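Endoglucanase (Humicola insolens, PDB 1DYS) hydrolyses internal beta-1,4-glucosidic linkages in cellulose and related beta-D-glucans, contributing to the recycling of plant biomass. Local coordinates at residues 49-54 with 63-68; 88-93 with 149-154; 169-174 with 210-215; 238-243 with 247-252. All coordinates share one frame; numbering follows the deposited sequence.

Overall arrangement
Followed from the N terminus, the four contacts come strictly in series, none nesting within or crossing another. Contact 1 closes eight intervening residues and ties strand 51-53 to helix 60-74. Contact 2 closes a span of 55 residues by a disulfide, fastening the loop after strand 79-85 to the start of helix 150-169. Contact 3, at the surface, bridges the loops leading into the adjacent parallel strands 175-180 and 215-218. Contact 4 is the most local, folding the loop ahead of helix 243-255 against that helix. Contacts 1 and 2 touch where Arg91 NH1 reaches Ser54 O; contacts 3 and 4 have centres about 24 Å apart.

Contact 1. Residues 49-54 with 63-68; sequences TFYWIS and DVAIQN
The phenol ring of Tyr51 lies with one face over the methyl group of Ala65, whose CB sits 3.6 Å from the ring centroid and almost on the ring normal. This is a CH-pi contact of the centred kind: all six ring carbons lie at nearly the same distance from Ala65 CB, the nearest, Tyr51 CE1, at 3.7 Å. With CG anti to its carbonyl carbon (chi1 -72°), Tyr51 stretches from the strand toward the helix, and its hydroxyl passes beyond Ala65 to the next turn. There Asn68 ND2 donates to Tyr51 OH over 2.9 Å, a nearly straight bond at 161° with the oxygen close to the amide plane. Ring and amide planes are turned 40° against each other. The two helix residues, three apart, thus present a small apolar surface to the ring and a polar group to its rim. The segments belong to the beta-alpha-beta unit made by strand 51-53, helix 60-74 and the parallel strand 79-85, one crossover in the alpha/beta barrel of glycoside hydrolase family 6. Ala65 also touches Val81 of that second strand, and Tyr51 touches Leu83, so the ring is buried between sheet and helix. Asn68 ND2 is gripped a second time by Ser15 OG at the start of helix 15-29, while Tyr51 OH has weak bonds to Val13 O and Ser15 N. Next along the strand, Trp52, a probable substrate-binding residue, bonds through NE1 to Val309 O.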
loop_
_atom_site.group_PDB
_atom_site.type_symbol
_atom_site.label_atom_id
_atom_site.label_comp_id
_atom_site.label_asym_id
_atom_site.label_seq_id
_atom_site.Cartn_x
_atom_site.Cartn_y
_atom_site.Cartn_z
ATOM N N THR A 49 19.210 11.332 1.603
ATOM C CA THR A 49 18.487 10.099 1.288
ATOM C C THR A 49 17.612 10.401 0.067
ATOM O O THR A 49 17.147 11.539 -0.041
ATOM C CB THR A 49 17.660 9.652 2.487
ATOM O OG1 THR A 49 18.581 9.341 3.557
ATOM C CG2 THR A 49 17.012 8.293 2.205
ATOM N N PHE A 50 17.444 9.440 -0.851
ATOM C CA PHE A 50 16.516 9.727 -1.938
ATOM C C PHE A 50 15.066 9.831 -1.471
ATOM O O PHE A 50 14.655 9.322 -0.424
ATOM C CB PHE A 50 16.555 8.500 -2.887
ATOM C CG PHE A 50 17.697 8.527 -3.849
ATOM C CD1 PHE A 50 18.997 8.692 -3.422
ATOM C CD2 PHE A 50 17.456 8.407 -5.210
ATOM C CE1 PHE A 50 20.031 8.730 -4.323
ATOM C CE2 PHE A 50 18.490 8.470 -6.138
ATOM C CZ PHE A 50 19.809 8.622 -5.693
ATOM N N TYR A 51 14.299 10.545 -2.302
ATOM C CA TYR A 51 12.834 10.658 -2.157
ATOM C C TYR A 51 12.166 9.636 -3.069
ATOM O O TYR A 51 12.447 9.611 -4.288
ATOM C CB TYR A 51 12.437 12.062 -2.647
ATOM C CG TYR A 51 12.813 13.232 -1.752
ATOM C CD1 TYR A 51 14.136 13.674 -1.768
ATOM C CD2 TYR A 51 11.912 13.911 -0.966
ATOM C CE1 TYR A 51 14.563 14.738 -1.007
ATOM C CE2 TYR A 51 12.320 14.995 -0.193
ATOM C CZ TYR A 51 13.645 15.389 -0.212
ATOM O OH TYR A 51 14.026 16.457 0.572
ATOM N N TRP A 52 11.277 8.805 -2.533
ATOM C CA TRP A 52 10.588 7.806 -3.300
ATOM C C TRP A 52 9.254 8.303 -3.860
ATOM O O TRP A 52 8.350 8.666 -3.119
ATOM C CB TRP A 52 10.319 6.562 -2.455
ATOM C CG TRP A 52 11.579 5.779 -2.170
ATOM C CD1 TRP A 52 12.661 6.174 -1.433
ATOM C CD2 TRP A 52 11.891 4.461 -2.672
ATOM N NE1 TRP A 52 13.598 5.178 -1.372
ATOM C CE2 TRP A 52 13.140 4.122 -2.142
ATOM C CE3 TRP A 52 11.206 3.555 -3.491
ATOM C CZ2 TRP A 52 13.736 2.876 -2.412
ATOM C CZ3 TRP A 52 11.801 2.329 -3.761
ATOM C CH2 TRP A 52 13.058 1.999 -3.206
ATOM N N ILE A 53 9.229 8.271 -5.201
ATOM C CA ILE A 53 8.012 8.771 -5.892
ATOM C C ILE A 53 7.232 7.546 -6.344
ATOM O O ILE A 53 7.247 7.165 -7.541
ATOM C CB ILE A 53 8.374 9.690 -7.058
ATOM C CG1 ILE A 53 9.359 10.809 -6.718
ATOM C CG2 ILE A 53 7.050 10.361 -7.529
ATOM C CD1 ILE A 53 9.164 11.580 -5.444
ATOM N N SER A 54 6.708 6.840 -5.354
ATOM C CA SER A 54 6.186 5.479 -5.521
ATOM C C SER A 54 4.785 5.384 -6.079
ATOM O O SER A 54 4.251 4.281 -6.181
ATOM C CB SER A 54 6.309 4.719 -4.195
ATOM O OG SER A 54 7.663 4.788 -3.702
ATOM N N ASP A 63 8.025 18.228 -5.880
ATOM C CA ASP A 63 7.971 19.661 -5.567
ATOM C C ASP A 63 8.626 19.919 -4.210
ATOM O O ASP A 63 9.399 20.884 -4.057
ATOM C CB ASP A 63 6.539 20.197 -5.653
ATOM C CG ASP A 63 5.934 19.960 -7.025
ATOM O OD1 ASP A 63 6.563 20.219 -8.070
ATOM O OD2 ASP A 63 4.779 19.483 -7.139
ATOM N N VAL A 64 8.333 19.043 -3.240
ATOM C CA VAL A 64 8.953 19.152 -1.929
ATOM C C VAL A 64 10.483 19.088 -2.046
ATOM O O VAL A 64 11.191 19.933 -1.469
ATOM C CB VAL A 64 8.479 18.079 -0.931
ATOM C CG1 VAL A 64 9.200 18.271 0.407
ATOM C CG2 VAL A 64 6.976 18.170 -0.741
ATOM N N ALA A 65 10.995 18.085 -2.772
ATOM C CA ALA A 65 12.447 17.935 -2.920
ATOM C C ALA A 65 13.075 19.162 -3.586
ATOM O O ALA A 65 14.139 19.677 -3.205
ATOM C CB ALA A 65 12.800 16.642 -3.677
ATOM N N ILE A 66 12.416 19.658 -4.630
ATOM C CA ILE A 66 12.931 20.836 -5.353
ATOM C C ILE A 66 12.937 22.053 -4.446
ATOM O O ILE A 66 13.879 22.846 -4.514
ATOM C CB ILE A 66 12.070 21.075 -6.602
ATOM C CG1 ILE A 66 12.406 20.047 -7.668
ATOM C CG2 ILE A 66 12.253 22.484 -7.199
ATOM C CD1 ILE A 66 11.390 19.967 -8.780
ATOM N N GLN A 67 11.924 22.269 -3.633
ATOM C CA GLN A 67 11.872 23.376 -2.680
ATOM C C GLN A 67 13.068 23.301 -1.757
ATOM O O GLN A 67 13.857 24.220 -1.516
ATOM C CB GLN A 67 10.561 23.382 -1.882
ATOM C CG GLN A 67 10.683 24.307 -0.665
ATOM C CD GLN A 67 9.365 24.577 0.031
ATOM O OE1 GLN A 67 8.300 24.554 -0.580
ATOM N NE2 GLN A 67 9.418 24.850 1.327
ATOM N N ASN A 68 13.272 22.092 -1.187
ATOM C CA ASN A 68 14.405 21.846 -0.320
ATOM C C ASN A 68 15.740 22.059 -1.019
ATOM O O ASN A 68 16.662 22.593 -0.413
ATOM C CB ASN A 68 14.321 20.423 0.261
ATOM C CG ASN A 68 13.138 20.224 1.175
ATOM O OD1 ASN A 68 12.598 21.178 1.741
ATOM N ND2 ASN A 68 12.753 18.963 1.401
#

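Contact 2. Residues 88-93 with 149-154; sequences LPDRDC and SAFCRN
The backbones come closest at Cys93 and Cys152, whose CA atoms are 5.1 Å apart; the first segment enters through a type II turn from Leu88 to Arg91, the second through Ser149, N-cap of helix 150-169. Ser149 OG accepts from Cys152 N across 3.2 Å, fixing the first turn of the helix beside the disulfide. The bond between Cys93 SG and Cys152 SG, 2.0 Å long with chi3 106°, staples the loop after strand 79-85 to this helix. In this family 6 hydrolase the disulfide thus ties the loop to the helix one residue past Asp92, the probable proton donor, whose side chain leaves the backbone away from segment 149-154 and touches Asn143 and Asp139. Phe151, its CG anti to the backbone N (chi1 -173°), lays its ring along the loop. Its CD2 edge meets Cys93 O at 3.4 Å, and CZ approaches Asp90 OD2, also at 3.4 Å, with carboxylate and ring planes 31° apart. One water bridges Asp90 OD2 and Phe151 O, hovering over a ring face; another links Cys93 O with Ser149 OG. Replacing Phe151 with an alanine would probably open a gap between Cys93 CB and the Asp90 carboxylate, taking away the ring packed against both. Asp90 OD1 is held separately by Leu104 N.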
loop_
_atom_site.group_PDB
_atom_site.type_symbol
_atom_site.label_atom_id
_atom_site.label_comp_id
_atom_site.label_asym_id
_atom_site.label_seq_id
_atom_site.Cartn_x
_atom_site.Cartn_y
_atom_site.Cartn_z
ATOM N N LEU A 88 6.118 1.328 -12.137
ATOM C CA LEU A 88 5.891 0.497 -13.327
ATOM C C LEU A 88 4.599 -0.275 -13.276
ATOM O O LEU A 88 4.123 -0.793 -12.251
ATOM C CB LEU A 88 7.045 -0.553 -13.347
ATOM C CG LEU A 88 7.371 -1.218 -14.685
ATOM C CD1 LEU A 88 7.879 -0.183 -15.682
ATOM C CD2 LEU A 88 8.410 -2.319 -14.463
ATOM N N PRO A 89 3.936 -0.374 -14.417
ATOM C CA PRO A 89 2.742 -1.211 -14.477
ATOM C C PRO A 89 3.163 -2.647 -14.213
ATOM O O PRO A 89 4.229 -3.143 -14.650
ATOM C CB PRO A 89 2.159 -1.064 -15.897
ATOM C CG PRO A 89 2.886 0.139 -16.384
ATOM C CD PRO A 89 4.242 0.247 -15.696
ATOM N N ASP A 90 2.400 -3.367 -13.401
ATOM C CA ASP A 90 2.682 -4.732 -12.984
ATOM C C ASP A 90 4.029 -4.833 -12.262
ATOM O O ASP A 90 4.821 -5.785 -12.415
ATOM C CB ASP A 90 2.676 -5.706 -14.177
ATOM C CG ASP A 90 1.262 -5.946 -14.689
ATOM O OD1 ASP A 90 0.337 -5.271 -14.181
ATOM O OD2 ASP A 90 1.102 -6.794 -15.603
ATOM N N ARG A 91 4.298 -3.789 -11.496
ATOM C CA ARG A 91 5.488 -3.616 -10.671
ATOM C C ARG A 91 5.821 -4.847 -9.847
ATOM O O ARG A 91 4.920 -5.528 -9.356
ATOM C CB ARG A 91 5.187 -2.468 -9.683
ATOM C CG ARG A 91 6.441 -1.716 -9.227
ATOM C CD ARG A 91 6.072 -0.399 -8.557
ATOM N NE ARG A 91 5.442 -0.619 -7.232
ATOM C CZ ARG A 91 5.100 0.425 -6.476
ATOM N NH1 ARG A 91 5.271 1.710 -6.791
ATOM N NH2 ARG A 91 4.510 0.125 -5.289
ATOM N N ASP A 92 7.131 -5.210 -9.797
ATOM C CA ASP A 92 7.564 -6.390 -9.060
ATOM C C ASP A 92 6.771 -7.626 -9.491
ATOM O O ASP A 92 6.197 -8.355 -8.692
ATOM C CB ASP A 92 7.413 -6.199 -7.550
ATOM C CG ASP A 92 8.279 -5.058 -7.049
ATOM O OD1 ASP A 92 9.515 -5.253 -7.116
ATOM O OD2 ASP A 92 7.813 -3.979 -6.609
ATOM N N CYS A 93 6.885 -7.926 -10.806
ATOM C CA CYS A 93 5.979 -8.944 -11.358
ATOM C C CYS A 93 6.131 -10.311 -10.751
ATOM O O CYS A 93 5.223 -11.166 -10.745
ATOM C CB CYS A 93 6.094 -8.971 -12.894
ATOM S SG CYS A 93 7.682 -9.565 -13.505
ATOM N N SER A 149 7.668 -16.692 -14.616
ATOM C CA SER A 149 6.255 -16.987 -14.382
ATOM C C SER A 149 5.451 -16.416 -15.533
ATOM O O SER A 149 5.866 -15.503 -16.270
ATOM C CB SER A 149 5.831 -16.334 -13.047
ATOM O OG SER A 149 5.764 -14.913 -13.314
ATOM N N ALA A 150 4.257 -16.957 -15.752
ATOM C CA ALA A 150 3.360 -16.481 -16.786
ATOM C C ALA A 150 3.077 -14.995 -16.652
ATOM O O ALA A 150 3.150 -14.245 -17.609
ATOM C CB ALA A 150 2.059 -17.281 -16.700
ATOM N N PHE A 151 2.819 -14.555 -15.416
ATOM C CA PHE A 151 2.555 -13.146 -15.183
ATOM C C PHE A 151 3.695 -12.235 -15.609
ATOM O O PHE A 151 3.455 -11.213 -16.258
ATOM C CB PHE A 151 2.182 -12.972 -13.709
ATOM C CG PHE A 151 1.729 -11.541 -13.442
ATOM C CD1 PHE A 151 0.508 -11.086 -13.863
ATOM C CD2 PHE A 151 2.573 -10.678 -12.766
ATOM C CE1 PHE A 151 0.092 -9.803 -13.616
ATOM C CE2 PHE A 151 2.172 -9.386 -12.488
ATOM C CZ PHE A 151 0.941 -8.935 -12.934
ATOM N N CYS A 152 4.930 -12.509 -15.222
ATOM C CA CYS A 152 6.062 -11.683 -15.656
ATOM C C CYS A 152 6.323 -11.716 -17.163
ATOM O O CYS A 152 6.644 -10.693 -17.799
ATOM C CB CYS A 152 7.388 -12.158 -15.040
ATOM S SG CYS A 152 7.586 -11.589 -13.331
ATOM N N ARG A 153 6.187 -12.921 -17.708
ATOM C CA ARG A 153 6.437 -13.097 -19.149
ATOM C C ARG A 153 5.449 -12.298 -19.971
ATOM O O ARG A 153 5.761 -11.701 -21.013
ATOM C CB ARG A 153 6.388 -14.604 -19.480
ATOM C CG ARG A 153 7.600 -15.367 -18.968
ATOM C CD ARG A 153 7.726 -16.760 -19.595
ATOM N NE ARG A 153 6.758 -17.725 -19.075
ATOM C CZ ARG A 153 5.746 -18.188 -19.825
ATOM N NH1 ARG A 153 5.595 -17.798 -21.081
ATOM N NH2 ARG A 153 4.929 -19.037 -19.236
ATOM N N ASN A 154 4.216 -12.198 -19.477
ATOM C CA ASN A 154 3.173 -11.406 -20.070
ATOM C C ASN A 154 3.411 -9.904 -19.961
ATOM O O ASN A 154 2.771 -9.161 -20.691
ATOM C CB ASN A 154 1.826 -11.675 -19.368
ATOM C CG ASN A 154 0.938 -12.489 -20.283
ATOM O OD1 ASN A 154 0.451 -11.955 -21.283
ATOM N ND2 ASN A 154 0.748 -13.749 -19.929
HETATM O O HOH W 1 1.248 -9.355 -16.725
HETATM O O HOH W 2 4.650 -13.991 -11.093
#

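Contact 3. Residues 169-174 with 210-215; sequences QLQASH and NAKIRG
Gln171 points its CB toward Lys212, and its side chain then bends so that the amide end meets the backbone N-H and C=O of Lys212. CG is placed beside the Gln171 backbone N (chi1 -64°), and a bend at chi2 (-63°) brings CD to 3.3 Å from Lys212 N. At the tip the two amide heteroatoms part company. OE1 accepts from Lys212 N at 2.8 Å; the donor stands well above the carbonyl plane, so this bond is not aimed at a lone pair. The same oxygen, Gln171 OE1, takes a water at 2.6 Å, which also donates to Asn210 O and so carries the contact two residues further back. Against OE1 lies the aliphatic part of the lysine, with Lys212 CG at 3.4 Å. NE2 completes the pairing by donating to Lys212 O across 2.9 Å at a nearly straight 161°, with that oxygen close to the amide plane. It also bonds to Ile167 O, near the end of helix 150-169, so the nitrogen has two acceptors. The segments are the loops that lead into strands 175-180 and 215-218, neighbours in the parallel sheet; Gln171 and Leu170 both touch Leu177 of the first strand. Since the side-chain amide pairs with the N-H and C=O of one residue, and both bonds use backbone atoms, the link between the loops does not depend on the ammonium group of Lys212.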
loop_
_atom_site.group_PDB
_atom_site.type_symbol
_atom_site.label_atom_id
_atom_site.label_comp_id
_atom_site.label_asym_id
_atom_site.label_seq_id
_atom_site.Cartn_x
_atom_site.Cartn_y
_atom_site.Cartn_z
ATOM N N GLN A 169 11.945 10.362 -21.911
ATOM C CA GLN A 169 11.411 11.627 -21.448
ATOM C C GLN A 169 12.280 12.413 -20.469
ATOM O O GLN A 169 11.920 13.539 -20.128
ATOM C CB GLN A 169 10.064 11.407 -20.725
ATOM C CG GLN A 169 8.939 11.073 -21.712
ATOM C CD GLN A 169 8.482 12.393 -22.315
ATOM O OE1 GLN A 169 8.125 13.356 -21.618
ATOM N NE2 GLN A 169 8.578 12.477 -23.633
ATOM N N LEU A 170 13.380 11.839 -20.002
ATOM C CA LEU A 170 14.207 12.449 -18.982
ATOM C C LEU A 170 15.624 12.727 -19.438
ATOM O O LEU A 170 16.606 12.481 -18.733
ATOM C CB LEU A 170 14.235 11.492 -17.755
ATOM C CG LEU A 170 12.846 11.404 -17.101
ATOM C CD1 LEU A 170 12.821 10.239 -16.092
ATOM C CD2 LEU A 170 12.421 12.666 -16.393
ATOM N N GLN A 171 15.760 13.155 -20.707
ATOM C CA GLN A 171 17.093 13.508 -21.205
ATOM C C GLN A 171 17.317 15.007 -21.003
ATOM O O GLN A 171 16.590 15.804 -21.605
ATOM C CB GLN A 171 17.163 13.190 -22.693
ATOM C CG GLN A 171 17.039 11.760 -23.115
ATOM C CD GLN A 171 18.150 10.858 -22.605
ATOM O OE1 GLN A 171 19.319 11.044 -22.941
ATOM N NE2 GLN A 171 17.764 9.881 -21.804
ATOM N N ALA A 172 18.262 15.402 -20.166
ATOM C CA ALA A 172 18.564 16.819 -19.936
ATOM C C ALA A 172 19.938 16.902 -19.279
ATOM O O ALA A 172 20.342 15.912 -18.651
ATOM C CB ALA A 172 17.530 17.481 -19.060
ATOM N N SER A 173 20.684 17.995 -19.413
ATOM C CA SER A 173 22.008 18.020 -18.800
ATOM C C SER A 173 21.998 18.039 -17.279
ATOM O O SER A 173 23.051 17.760 -16.697
ATOM C CB SER A 173 22.774 19.232 -19.344
ATOM O OG SER A 173 22.282 20.426 -18.779
ATOM N N HIS A 174 20.881 18.343 -16.617
ATOM C CA HIS A 174 20.813 18.410 -15.173
ATOM C C HIS A 174 20.097 17.177 -14.592
ATOM O O HIS A 174 19.920 17.085 -13.389
ATOM C CB HIS A 174 20.147 19.696 -14.681
ATOM C CG HIS A 174 18.702 19.765 -15.109
ATOM N ND1 HIS A 174 18.315 19.868 -16.428
ATOM C CD2 HIS A 174 17.570 19.728 -14.372
ATOM C CE1 HIS A 174 16.993 19.908 -16.484
ATOM N NE2 HIS A 174 16.503 19.780 -15.251
ATOM N N ASN A 210 19.513 8.495 -29.502
ATOM C CA ASN A 210 20.199 9.562 -28.783
ATOM C C ASN A 210 20.039 9.497 -27.266
ATOM O O ASN A 210 20.673 10.257 -26.541
ATOM C CB ASN A 210 19.795 10.948 -29.289
ATOM C CG ASN A 210 18.721 11.673 -28.517
ATOM O OD1 ASN A 210 17.532 11.380 -28.663
ATOM N ND2 ASN A 210 19.093 12.641 -27.685
ATOM N N ALA A 211 19.183 8.609 -26.792
ATOM C CA ALA A 211 18.922 8.414 -25.383
ATOM C C ALA A 211 20.158 7.950 -24.620
ATOM O O ALA A 211 20.911 7.105 -25.108
ATOM C CB ALA A 211 17.848 7.337 -25.243
ATOM N N LYS A 212 20.341 8.508 -23.421
ATOM C CA LYS A 212 21.463 7.988 -22.637
ATOM C C LYS A 212 21.028 7.845 -21.170
ATOM O O LYS A 212 20.113 8.515 -20.713
ATOM C CB LYS A 212 22.735 8.811 -22.619
ATOM C CG LYS A 212 22.653 10.309 -22.752
ATOM C CD LYS A 212 22.665 10.665 -24.228
ATOM C CE LYS A 212 24.027 11.100 -24.736
ATOM N NZ LYS A 212 23.842 12.063 -25.869
ATOM N N ILE A 213 21.822 7.026 -20.491
ATOM C CA ILE A 213 21.744 6.921 -19.048
ATOM C C ILE A 213 23.188 7.122 -18.549
ATOM O O ILE A 213 24.128 6.905 -19.340
ATOM C CB ILE A 213 21.198 5.598 -18.504
ATOM C CG1 ILE A 213 22.065 4.405 -18.896
ATOM C CG2 ILE A 213 19.731 5.468 -18.961
ATOM C CD1 ILE A 213 21.439 3.049 -18.564
ATOM N N ARG A 214 23.330 7.540 -17.291
ATOM C CA ARG A 214 24.701 7.650 -16.771
ATOM C C ARG A 214 25.236 6.290 -16.378
ATOM O O ARG A 214 26.423 5.976 -16.437
ATOM C CB ARG A 214 24.724 8.609 -15.573
ATOM C CG ARG A 214 25.975 8.508 -14.702
ATOM C CD ARG A 214 27.212 8.984 -15.461
ATOM N NE ARG A 214 28.360 8.992 -14.529
ATOM C CZ ARG A 214 29.574 9.360 -14.978
ATOM N NH1 ARG A 214 29.770 9.696 -16.251
ATOM N NH2 ARG A 214 30.589 9.354 -14.122
ATOM N N GLY A 215 24.330 5.421 -15.921
ATOM C CA GLY A 215 24.682 4.128 -15.443
ATOM C C GLY A 215 23.554 3.510 -14.607
ATOM O O GLY A 215 22.434 3.475 -15.099
HETATM O O HOH W 3 20.267 12.498 -24.835
#

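Contact 4. Residues 238-243 with 247-252; sequences SPSPDE and ATNIAN
The start of helix 243-255 is folded back upon the loop that feeds it, with Ser240 and Pro239 facing Asn249 two turns into the helix. Asp242 is the N-cap, its carboxylate capping a backbone N of the first turn. The first helical bond across the contact runs from Ala247 N to Glu243 O at 2.9 Å. Ahead of the cap, Ser238 OG accepts from Ser240 N over 2.8 Å, an ST turn that shapes the loop. Asn249 bonds to this loop through ND2. A chi1 of -72° sets the amide beside the Asn249 backbone N, facing the turn. ND2 donates to Ser240 OG, 2.9 Å away and almost in the amide plane, a nearly straight bond at 161° to an oxygen that also bonds to Gly188 O. The other bond of ND2, to Pro239 O, is weak despite its 2.8 Å, being bent to 140°. Pro239 CB lies against ND2 at 3.8 Å. A leucine in place of Asn249 would probably leave Pro239 O and Ser240 OG without this shared donor and free the loop to shift from the helix. The Glu243 side chain leaves the backbone away from segment 247-252, and its carboxylate bonds through OE2 to Gly184 N and Asn224 ND2 and through OE1 to Ser218 OG, close to Asn183, a probable substrate-binding residue. Asn249 and Ile250 rest on Leu193 of helix 190-207, while Ala247 and Ile250 press on Phe263 of strand 262-266.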
loop_
_atom_site.group_PDB
_atom_site.type_symbol
_atom_site.label_atom_id
_atom_site.label_comp_id
_atom_site.label_asym_id
_atom_site.label_seq_id
_atom_site.Cartn_x
_atom_site.Cartn_y
_atom_site.Cartn_z
ATOM N N SER A 238 30.080 -16.902 -6.128
ATOM C CA SER A 238 29.659 -15.723 -6.888
ATOM C C SER A 238 30.860 -14.842 -7.136
ATOM O O SER A 238 31.616 -14.568 -6.208
ATOM C CB SER A 238 28.635 -14.881 -6.120
ATOM O OG SER A 238 28.596 -13.574 -6.691
ATOM N N PRO A 239 30.974 -14.326 -8.354
ATOM C CA PRO A 239 32.012 -13.370 -8.712
ATOM C C PRO A 239 31.723 -11.961 -8.209
ATOM O O PRO A 239 32.531 -11.030 -8.183
ATOM C CB PRO A 239 32.001 -13.310 -10.259
ATOM C CG PRO A 239 30.564 -13.639 -10.539
ATOM C CD PRO A 239 30.070 -14.591 -9.459
ATOM N N SER A 240 30.537 -11.742 -7.623
ATOM C CA SER A 240 30.071 -10.487 -7.106
ATOM C C SER A 240 29.632 -10.538 -5.656
ATOM O O SER A 240 28.476 -10.255 -5.345
ATOM C CB SER A 240 28.790 -10.154 -7.924
ATOM O OG SER A 240 29.147 -9.944 -9.276
ATOM N N PRO A 241 30.511 -10.899 -4.748
ATOM C CA PRO A 241 30.245 -11.060 -3.337
ATOM C C PRO A 241 30.135 -9.814 -2.499
ATOM O O PRO A 241 29.779 -9.915 -1.323
ATOM C CB PRO A 241 31.343 -12.019 -2.804
ATOM C CG PRO A 241 32.481 -11.471 -3.643
ATOM C CD PRO A 241 31.924 -11.226 -5.025
ATOM N N ASP A 242 30.374 -8.653 -3.092
ATOM C CA ASP A 242 30.084 -7.373 -2.456
ATOM C C ASP A 242 29.675 -6.452 -3.601
ATOM O O ASP A 242 29.785 -6.876 -4.777
ATOM C CB ASP A 242 31.165 -6.858 -1.541
ATOM C CG ASP A 242 32.500 -6.644 -2.195
ATOM O OD1 ASP A 242 32.531 -6.600 -3.439
ATOM O OD2 ASP A 242 33.509 -6.532 -1.462
ATOM N N GLU A 243 29.072 -5.317 -3.260
ATOM C CA GLU A 243 28.543 -4.424 -4.284
ATOM C C GLU A 243 29.618 -3.750 -5.100
ATOM O O GLU A 243 29.404 -3.451 -6.277
ATOM C CB GLU A 243 27.534 -3.478 -3.635
ATOM C CG GLU A 243 26.348 -4.292 -3.087
ATOM C CD GLU A 243 25.490 -4.843 -4.224
ATOM O OE1 GLU A 243 24.985 -3.986 -4.977
ATOM O OE2 GLU A 243 25.381 -6.059 -4.397
ATOM N N ALA A 247 29.508 -4.034 -9.109
ATOM C CA ALA A 247 29.604 -2.865 -9.977
ATOM C C ALA A 247 30.679 -3.037 -11.043
ATOM O O ALA A 247 30.457 -2.773 -12.227
ATOM C CB ALA A 247 29.818 -1.581 -9.184
ATOM N N THR A 248 31.872 -3.498 -10.641
ATOM C CA THR A 248 32.934 -3.749 -11.632
ATOM C C THR A 248 32.570 -4.825 -12.639
ATOM O O THR A 248 32.852 -4.683 -13.837
ATOM C CB THR A 248 34.253 -4.112 -10.900
ATOM O OG1 THR A 248 34.656 -2.952 -10.176
ATOM C CG2 THR A 248 35.337 -4.540 -11.892
ATOM N N ASN A 249 31.869 -5.887 -12.254
ATOM C CA ASN A 249 31.515 -7.002 -13.105
ATOM C C ASN A 249 30.477 -6.557 -14.133
ATOM O O ASN A 249 30.604 -6.884 -15.305
ATOM C CB ASN A 249 31.007 -8.170 -12.282
ATOM C CG ASN A 249 32.125 -8.862 -11.509
ATOM O OD1 ASN A 249 33.313 -8.756 -11.861
ATOM N ND2 ASN A 249 31.730 -9.560 -10.457
ATOM N N ILE A 250 29.466 -5.818 -13.640
ATOM C CA ILE A 250 28.478 -5.295 -14.575
ATOM C C ILE A 250 29.167 -4.276 -15.478
ATOM O O ILE A 250 29.003 -4.341 -16.700
ATOM C CB ILE A 250 27.235 -4.669 -13.903
ATOM C CG1 ILE A 250 26.377 -5.731 -13.229
ATOM C CG2 ILE A 250 26.434 -3.887 -14.957
ATOM C CD1 ILE A 250 25.602 -6.679 -14.120
ATOM N N ALA A 251 29.975 -3.369 -14.906
ATOM C CA ALA A 251 30.630 -2.340 -15.729
ATOM C C ALA A 251 31.512 -2.951 -16.812
ATOM O O ALA A 251 31.501 -2.465 -17.940
ATOM C CB ALA A 251 31.427 -1.415 -14.816
ATOM N N ASN A 252 32.159 -4.072 -16.516
ATOM C CA ASN A 252 32.982 -4.774 -17.515
ATOM C C ASN A 252 32.161 -5.395 -18.635
ATOM O O ASN A 252 32.507 -5.300 -19.829
ATOM C CB ASN A 252 33.845 -5.806 -16.767
ATOM C CG ASN A 252 34.957 -5.177 -15.948
ATOM O OD1 ASN A 252 35.183 -3.960 -15.948
ATOM N ND2 ASN A 252 35.714 -5.948 -15.171
#